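Local coordinates for protein cystathionine gamma-synthase (Xanthomonas oryzae pv. oryzae KACC 10331, PDB 6LD7) that is a pyridoxal-phosphate-dependent enzyme of the methionine biosynthesis pathway that probably makes cystathionine, at residues 86-91 with 113-118; 106-111 with 151-156. The protein carries 1 engineered substitution. One frame throughout, in Å; residues are numbered along the deposited sequence.

Contact 1: residues 86-91 with 113-118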
ATOM      1  N   THR C  86      -5.736  13.554 -10.682  1.00 26.44           N
ATOM      2  CA  THR C  86      -5.362  13.251 -12.075  1.00 25.66           C
ATOM      3  C   THR C  86      -4.762  14.458 -12.754  1.00 25.25           C
ATOM      4  O   THR C  86      -4.921  15.648 -12.258  1.00 24.50           O
ATOM      5  CB  THR C  86      -6.616  12.819 -12.845  1.00 29.52           C
ATOM      6  OG1 THR C  86      -7.540  13.886 -13.023  1.00 28.08           O
ATOM      7  CG2 THR C  86      -7.364  11.693 -12.150  1.00 28.69           C
ATOM      8  N   GLY C  87      -4.123  14.221 -13.875  1.00 25.56           N
ATOM      9  CA  GLY C  87      -3.653  15.339 -14.743  1.00 27.50           C
ATOM     10  C   GLY C  87      -4.807  16.216 -15.207  1.00 25.61           C
ATOM     11  O   GLY C  87      -4.698  17.438 -15.187  1.00 27.70           O
ATOM     12  N   MET C  88      -5.909  15.614 -15.616  1.00 26.65           N
ATOM     13  CA  MET C  88      -7.095  16.413 -16.019  1.00 27.47           C
ATOM     14  C   MET C  88      -7.546  17.277 -14.840  1.00 25.59           C
ATOM     15  O   MET C  88      -8.052  18.323 -15.078  1.00 25.47           O
ATOM     16  CB  MET C  88      -8.284  15.563 -16.471  1.00 27.59           C
ATOM     17  CG  MET C  88      -8.103  14.956 -17.888  1.00 30.24           C
ATOM     18  SD  MET C  88      -7.568  16.201 -19.138  1.00 31.51           S
ATOM     19  CE  MET C  88      -8.730  17.478 -18.700  1.00 31.09           C
ATOM     20  N   GLY C  89      -7.458  16.786 -13.611  1.00 25.53           N
ATOM     21  CA  GLY C  89      -7.817  17.576 -12.428  1.00 23.77           C
ATOM     22  C   GLY C  89      -6.923  18.767 -12.251  1.00 24.86           C
ATOM     23  O   GLY C  89      -7.376  19.777 -11.774  1.00 24.96           O
ATOM     24  N   ALA C  90      -5.656  18.637 -12.617  1.00 24.56           N
ATOM     25  CA  ALA C  90      -4.716  19.765 -12.610  1.00 26.56           C
ATOM     26  C   ALA C  90      -5.158  20.850 -13.608  1.00 23.87           C
ATOM     27  O   ALA C  90      -5.148  22.005 -13.227  1.00 23.46           O
ATOM     28  CB  ALA C  90      -3.301  19.277 -12.903  1.00 27.66           C
ATOM     29  N   ILE C  91      -5.568  20.474 -14.792  1.00 23.35           N
ATOM     30  CA  ILE C  91      -6.136  21.394 -15.801  1.00 26.21           C
ATOM     31  C   ILE C  91      -7.433  22.016 -15.273  1.00 26.12           C
ATOM     32  O   ILE C  91      -7.550  23.258 -15.255  1.00 24.34           O
ATOM     33  CB  ILE C  91      -6.306  20.686 -17.154  1.00 27.15           C
ATOM     34  CG1 ILE C  91      -4.911  20.325 -17.650  1.00 30.58           C
ATOM     35  CG2 ILE C  91      -7.019  21.618 -18.134  1.00 32.21           C
ATOM     36  CD1 ILE C  91      -4.910  19.377 -18.778  1.00 28.50           C
ATOM     37  N   GLY C 113      -6.415  15.770 -26.438  1.00 33.77           N
ATOM     38  CA  GLY C 113      -7.852  15.496 -26.624  1.00 32.53           C
ATOM     39  C   GLY C 113      -8.641  15.597 -25.283  1.00 33.98           C
ATOM     40  O   GLY C 113      -9.764  16.161 -25.322  1.00 33.08           O
ATOM     41  N   GLY C 114      -8.093  15.154 -24.125  1.00 33.38           N
ATOM     42  CA  GLY C 114      -8.819  15.269 -22.834  1.00 32.97           C
ATOM     43  C   GLY C 114      -8.926  16.743 -22.443  1.00 30.58           C
ATOM     44  O   GLY C 114      -9.975  17.211 -21.946  1.00 28.53           O
ATOM     45  N   SER C 115      -7.934  17.526 -22.827  1.00 30.13           N
ATOM     46  CA  SER C 115      -7.912  18.977 -22.538  1.00 28.96           C
ATOM     47  C   SER C 115      -9.000  19.594 -23.410  1.00 30.52           C
ATOM     48  O   SER C 115      -9.874  20.288 -22.852  1.00 30.07           O
ATOM     49  CB  SER C 115      -6.533  19.588 -22.779  1.00 31.50           C
ATOM     50  OG  SER C 115      -5.529  18.977 -21.955  1.00 31.37           O
ATOM     51  N   TRP C 116      -9.020  19.283 -24.708  1.00 33.13           N
ATOM     52  CA  TRP C 116     -10.078  19.803 -25.646  1.00 35.30           C
ATOM     53  C   TRP C 116     -11.496  19.422 -25.130  1.00 32.42           C
ATOM     54  O   TRP C 116     -12.403  20.279 -25.198  1.00 30.77           O
ATOM     55  CB  TRP C 116      -9.884  19.316 -27.108  1.00 35.06           C
ATOM     56  CG  TRP C 116      -9.085  20.298 -27.906  1.00 47.55           C
ATOM     57  CD1 TRP C 116      -7.787  20.166 -28.393  1.00 53.29           C
ATOM     58  CD2 TRP C 116      -9.505  21.648 -28.224  1.00 53.95           C
ATOM     59  NE1 TRP C 116      -7.376  21.356 -28.960  1.00 49.97           N
ATOM     60  CE2 TRP C 116      -8.394  22.286 -28.849  1.00 52.46           C
ATOM     61  CE3 TRP C 116     -10.684  22.382 -28.011  1.00 48.79           C
ATOM     62  CZ2 TRP C 116      -8.507  23.586 -29.354  1.00 54.66           C
ATOM     63  CZ3 TRP C 116     -10.736  23.689 -28.421  1.00 47.54           C
ATOM     64  CH2 TRP C 116      -9.680  24.269 -29.121  1.00 52.80           C
ATOM     65  N   ARG C 117     -11.711  18.160 -24.726  1.00 31.52           N
ATOM     66  CA  ARG C 117     -13.053  17.664 -24.266  1.00 35.97           C
ATOM     67  C   ARG C 117     -13.520  18.527 -23.084  1.00 34.49           C
ATOM     68  O   ARG C 117     -14.670  19.043 -23.112  1.00 32.71           O
ATOM     69  CB  ARG C 117     -12.913  16.186 -23.948  1.00 38.63           C
ATOM     70  CG  ARG C 117     -14.059  15.613 -23.132  1.00 44.45           C
ATOM     71  CD  ARG C 117     -13.961  14.150 -22.792  1.00 41.68           C
ATOM     72  NE  ARG C 117     -12.766  13.506 -22.168  1.00 53.93           N
ATOM     73  CZ  ARG C 117     -11.791  13.923 -21.235  1.00 60.34           C
ATOM     74  NH1 ARG C 117     -11.558  15.169 -20.647  1.00 45.17           N
ATOM     75  NH2 ARG C 117     -10.986  12.910 -20.915  1.00 46.75           N
ATOM     76  N   LEU C 118     -12.609  18.794 -22.136  1.00 33.22           N
ATOM     77  CA  LEU C 118     -12.931  19.583 -20.933  1.00 33.46           C
ATOM     78  C   LEU C 118     -13.180  21.045 -21.333  1.00 35.16           C
ATOM     79  O   LEU C 118     -14.268  21.615 -20.938  1.00 31.47           O
ATOM     80  CB  LEU C 118     -11.851  19.431 -19.855  1.00 32.47           C
ATOM     81  CG  LEU C 118     -12.107  20.297 -18.626  1.00 33.74           C
ATOM     82  CD1 LEU C 118     -13.483  19.977 -17.989  1.00 35.18           C
ATOM     83  CD2 LEU C 118     -10.993  20.163 -17.622  1.00 34.29           C
TER
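Met88 lays its bent end over the first turn of the helix that starts at Gly113, a knob received among Gly114, Ser115, Arg117 and Leu118. CE does most of the touching, 3.5 Å from Gly114 O and 3.7 Å from Leu118 CD2, while SD rests against the Gly114 peptide, 3.6 Å from Gly114 C. Bends at chi2 (-49°) and chi3 (-46°) turn the methyl back while the sulfur points on to the partner helix, so that Met88 and Leu118 pass alongside one another, running opposite ways. Gly114 has no side chain between the sulfur and the helix backbone. Arg117 borders the methyl group: its guanidinium presents an edge to Met88 CE, with NH1 at 4.1 Å, and turns one face to Gly114 CA. One turn along, Ile91 brings CD1 to within 3.3 Å of Ser115 OG, and its CG2 lies a looser 4.3 Å from Leu118 CD2. No hydrogen bond joins the segments; the axes of the segments 87-91 and 113-118 cross at -45°, 10.5 Å apart at closest approach. Helix 87-98 begins at the cofactor, as in the fold-type I pyridoxal phosphate enzymes: the N-H groups of Gly87 and Met88 donate to phosphate oxygens of the pyridoxal phosphate carried by Lys209, where the helix dipole would be expected to support the negative charge. Thr86 is the N-cap, its OG1 accepting from Gly89 N at 3.0 Å. The second subunit closes over this end: Thr86 OG1 also bonds Gly241 O of that subunit, whose Arg59 packs on Met88.

Contact 2: residues 106-111 with 151-156; sequences VVPHDA and LVLIET
Val106 uses both of its backbone polar groups on strand 151-155: its N donates to Leu151 O at 2.9 Å, and its O accepts from Leu153 N, also at 2.9 Å and nearly straight at 173°. The two bonds straddle Val152, whose CG2 lies 4.0 Å from Val106 CB, the two valines standing next to each other on one face of the sheet. This is parallel pairing inside the seven-stranded sheet of the cofactor-binding domain; strand 129-133 takes up Val107 on the other edge, and strand 180-184 takes up Val152. Ring closure deprives Pro108 of an N-H, and its CD sits 3.1 Å from Leu153 O instead, the ring crossing the Leu153 side chain at about a right angle. Beyond it a type I turn, closed by Ala111 N to Pro108 O, carries the chain over the end of the sheet. Glu155 reaches this turn with an extended chain, CG anti to the backbone N (chi1 -177°). Its OE2 accepts from Tyr112 N and rests 3.4 Å from Ala111 CA, whereas OE1 is hydrogen-bonded to a water at 2.6 Å, which also bonds Asp110 O at 2.7 Å and so bridges the carboxylate and the turn.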
ATOM      1  N   VAL C 106      -6.998  30.922 -24.525  1.00 31.04           N
ATOM      2  CA  VAL C 106      -6.393  30.513 -25.801  1.00 29.92           C
ATOM      3  C   VAL C 106      -5.818  29.113 -25.644  1.00 29.39           C
ATOM      4  O   VAL C 106      -5.087  28.895 -24.742  1.00 26.47           O
ATOM      5  CB  VAL C 106      -5.298  31.504 -26.216  1.00 29.63           C
ATOM      6  CG1 VAL C 106      -4.742  31.098 -27.552  1.00 31.48           C
ATOM      7  CG2 VAL C 106      -5.843  32.907 -26.242  1.00 31.54           C
ATOM      8  N   VAL C 107      -6.148  28.232 -26.571  1.00 29.85           N
ATOM      9  CA  VAL C 107      -5.790  26.792 -26.582  1.00 31.84           C
ATOM     10  C   VAL C 107      -5.076  26.488 -27.879  1.00 31.34           C
ATOM     11  O   VAL C 107      -5.554  26.880 -28.931  1.00 31.98           O
ATOM     12  CB  VAL C 107      -7.101  26.000 -26.514  1.00 32.74           C
ATOM     13  CG1 VAL C 107      -6.848  24.554 -26.635  1.00 37.89           C
ATOM     14  CG2 VAL C 107      -7.739  26.322 -25.195  1.00 38.29           C
ATOM     15  N   PRO C 108      -3.997  25.690 -27.856  1.00 31.33           N
ATOM     16  CA  PRO C 108      -3.367  25.228 -29.078  1.00 30.79           C
ATOM     17  C   PRO C 108      -4.342  24.367 -29.878  1.00 33.08           C
ATOM     18  O   PRO C 108      -5.001  23.581 -29.270  1.00 30.86           O
ATOM     19  CB  PRO C 108      -2.198  24.349 -28.624  1.00 31.35           C
ATOM     20  CG  PRO C 108      -1.959  24.818 -27.209  1.00 32.39           C
ATOM     21  CD  PRO C 108      -3.330  25.197 -26.651  1.00 31.56           C
ATOM     22  N   HIS C 109      -4.313  24.498 -31.198  1.00 31.57           N
ATOM     23  CA  HIS C 109      -5.087  23.688 -32.154  1.00 34.13           C
ATOM     24  C   HIS C 109      -4.822  22.203 -31.900  1.00 35.95           C
ATOM     25  O   HIS C 109      -5.693  21.419 -32.081  1.00 38.14           O
ATOM     26  CB  HIS C 109      -4.793  24.255 -33.546  1.00 38.41           C
ATOM     27  CG  HIS C 109      -3.458  23.842 -34.103  1.00 42.55           C
ATOM     28  ND1 HIS C 109      -2.205  24.171 -33.494  1.00 45.63           N
ATOM     29  CD2 HIS C 109      -3.163  23.018 -35.125  1.00 45.05           C
ATOM     30  CE1 HIS C 109      -1.236  23.579 -34.157  1.00 45.86           C
ATOM     31  NE2 HIS C 109      -1.799  22.856 -35.138  1.00 42.28           N
ATOM     32  N   ASP C 110      -3.641  21.779 -31.495  1.00 34.80           N
ATOM     33  CA  ASP C 110      -3.337  20.328 -31.432  1.00 35.54           C
ATOM     34  C   ASP C 110      -3.202  19.891 -29.949  1.00 38.11           C
ATOM     35  O   ASP C 110      -2.495  18.949 -29.667  1.00 35.06           O
ATOM     36  CB  ASP C 110      -2.072  20.077 -32.265  1.00 36.06           C
ATOM     37  CG  ASP C 110      -0.834  20.866 -31.835  1.00 36.73           C
ATOM     38  OD1 ASP C 110      -0.947  21.687 -30.925  1.00 34.20           O
ATOM     39  OD2 ASP C 110       0.277  20.641 -32.444  1.00 38.66           O
ATOM     40  N   ALA C 111      -3.750  20.625 -28.989  1.00 37.26           N
ATOM     41  CA  ALA C 111      -3.629  20.227 -27.553  1.00 41.74           C
ATOM     42  C   ALA C 111      -4.204  18.797 -27.331  1.00 35.11           C
ATOM     43  O   ALA C 111      -5.085  18.394 -28.060  1.00 33.05           O
ATOM     44  CB  ALA C 111      -4.368  21.229 -26.670  1.00 41.76           C
ATOM     45  N   LEU C 151      -5.946  33.924 -20.299  1.00 26.61           N
ATOM     46  CA  LEU C 151      -5.019  32.801 -20.051  1.00 28.04           C
ATOM     47  C   LEU C 151      -4.701  32.221 -21.396  1.00 25.67           C
ATOM     48  O   LEU C 151      -5.657  32.054 -22.175  1.00 28.73           O
ATOM     49  CB  LEU C 151      -5.742  31.737 -19.171  1.00 28.12           C
ATOM     50  CG  LEU C 151      -4.951  30.482 -18.816  1.00 28.78           C
ATOM     51  CD1 LEU C 151      -3.715  30.885 -18.054  1.00 31.64           C
ATOM     52  CD2 LEU C 151      -5.821  29.555 -17.937  1.00 30.04           C
ATOM     53  N   VAL C 152      -3.458  31.801 -21.564  1.00 27.96           N
ATOM     54  CA  VAL C 152      -2.973  31.078 -22.763  1.00 28.87           C
ATOM     55  C   VAL C 152      -2.354  29.788 -22.309  1.00 26.57           C
ATOM     56  O   VAL C 152      -1.495  29.829 -21.449  1.00 27.07           O
ATOM     57  CB  VAL C 152      -1.915  31.911 -23.508  1.00 28.55           C
ATOM     58  CG1 VAL C 152      -1.369  31.129 -24.673  1.00 29.36           C
ATOM     59  CG2 VAL C 152      -2.468  33.233 -23.909  1.00 30.46           C
ATOM     60  N   LEU C 153      -2.784  28.714 -22.909  1.00 27.06           N
ATOM     61  CA  LEU C 153      -2.258  27.366 -22.644  1.00 28.77           C
ATOM     62  C   LEU C 153      -1.224  27.062 -23.746  1.00 28.97           C
ATOM     63  O   LEU C 153      -1.567  27.164 -24.972  1.00 28.72           O
ATOM     64  CB  LEU C 153      -3.381  26.317 -22.616  1.00 28.13           C
ATOM     65  CG  LEU C 153      -2.931  24.852 -22.721  1.00 31.39           C
ATOM     66  CD1 LEU C 153      -2.245  24.433 -21.460  1.00 31.98           C
ATOM     67  CD2 LEU C 153      -4.114  23.911 -22.969  1.00 33.70           C
ATOM     68  N   ILE C 154      -0.061  26.571 -23.318  1.00 28.16           N
ATOM     69  CA  ILE C 154       0.959  26.031 -24.224  1.00 26.94           C
ATOM     70  C   ILE C 154       1.186  24.571 -23.920  1.00 25.44           C
ATOM     71  O   ILE C 154       1.401  24.239 -22.753  1.00 28.08           O
ATOM     72  CB  ILE C 154       2.243  26.806 -24.057  1.00 28.25           C
ATOM     73  CG1 ILE C 154       2.031  28.287 -24.239  1.00 29.81           C
ATOM     74  CG2 ILE C 154       3.317  26.252 -24.947  1.00 29.14           C
ATOM     75  CD1 ILE C 154       3.206  29.057 -23.830  1.00 32.73           C
ATOM     76  N   GLU C 155       1.245  23.738 -24.937  1.00 25.78           N
ATOM     77  CA  GLU C 155       1.593  22.313 -24.732  1.00 28.72           C
ATOM     78  C   GLU C 155       2.722  21.992 -25.701  1.00 28.60           C
ATOM     79  O   GLU C 155       2.528  21.895 -26.987  1.00 26.08           O
ATOM     80  CB  GLU C 155       0.379  21.420 -24.931  1.00 28.98           C
ATOM     81  CG  GLU C 155       0.638  19.941 -24.665  1.00 33.35           C
ATOM     82  CD  GLU C 155      -0.561  19.070 -24.998  1.00 35.24           C
ATOM     83  OE1 GLU C 155      -0.272  17.896 -25.485  1.00 34.74           O
ATOM     84  OE2 GLU C 155      -1.781  19.587 -24.780  1.00 31.27           O
ATOM     85  N   THR C 156       3.938  21.924 -25.164  1.00 27.95           N
ATOM     86  CA  THR C 156       5.095  21.662 -26.042  1.00 27.64           C
ATOM     87  C   THR C 156       6.009  20.635 -25.423  1.00 24.23           C
ATOM     88  O   THR C 156       6.462  20.853 -24.300  1.00 25.01           O
ATOM     89  CB  THR C 156       6.259  22.671 -26.094  1.00 31.24           C
ATOM     90  OG1 THR C 156       6.338  23.847 -25.280  1.00 35.93           O
ATOM     91  CG2 THR C 156       6.814  22.773 -27.458  1.00 23.49           C
TER
HETATM   92  O   HOH W   1      -0.600  17.853 -28.044  1.00 32.05           O

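In the fold
Contacts 1 and 2 lie about 12 Å apart, centre to centre, in the domain built on the seven-stranded sheet, and their segments alternate along the chain: 86-91, 106-111, 113-118, then 151-156. Helix 87-98, strand 104-108 and helix 113-124 follow one another, so the short loop after the strand in contact 2 leads directly into the second helix of contact 1. Trp116 bridges the two, its indole packing on Val107 and Ala111 while NE1 makes a weak hydrogen bond to Pro108 O. Strand 151-155 joins this unit to the sheet's interior. The arrangement thus connects the phosphate-binding helix start, at the subunit interface, with the sheet of the cofactor-binding domain.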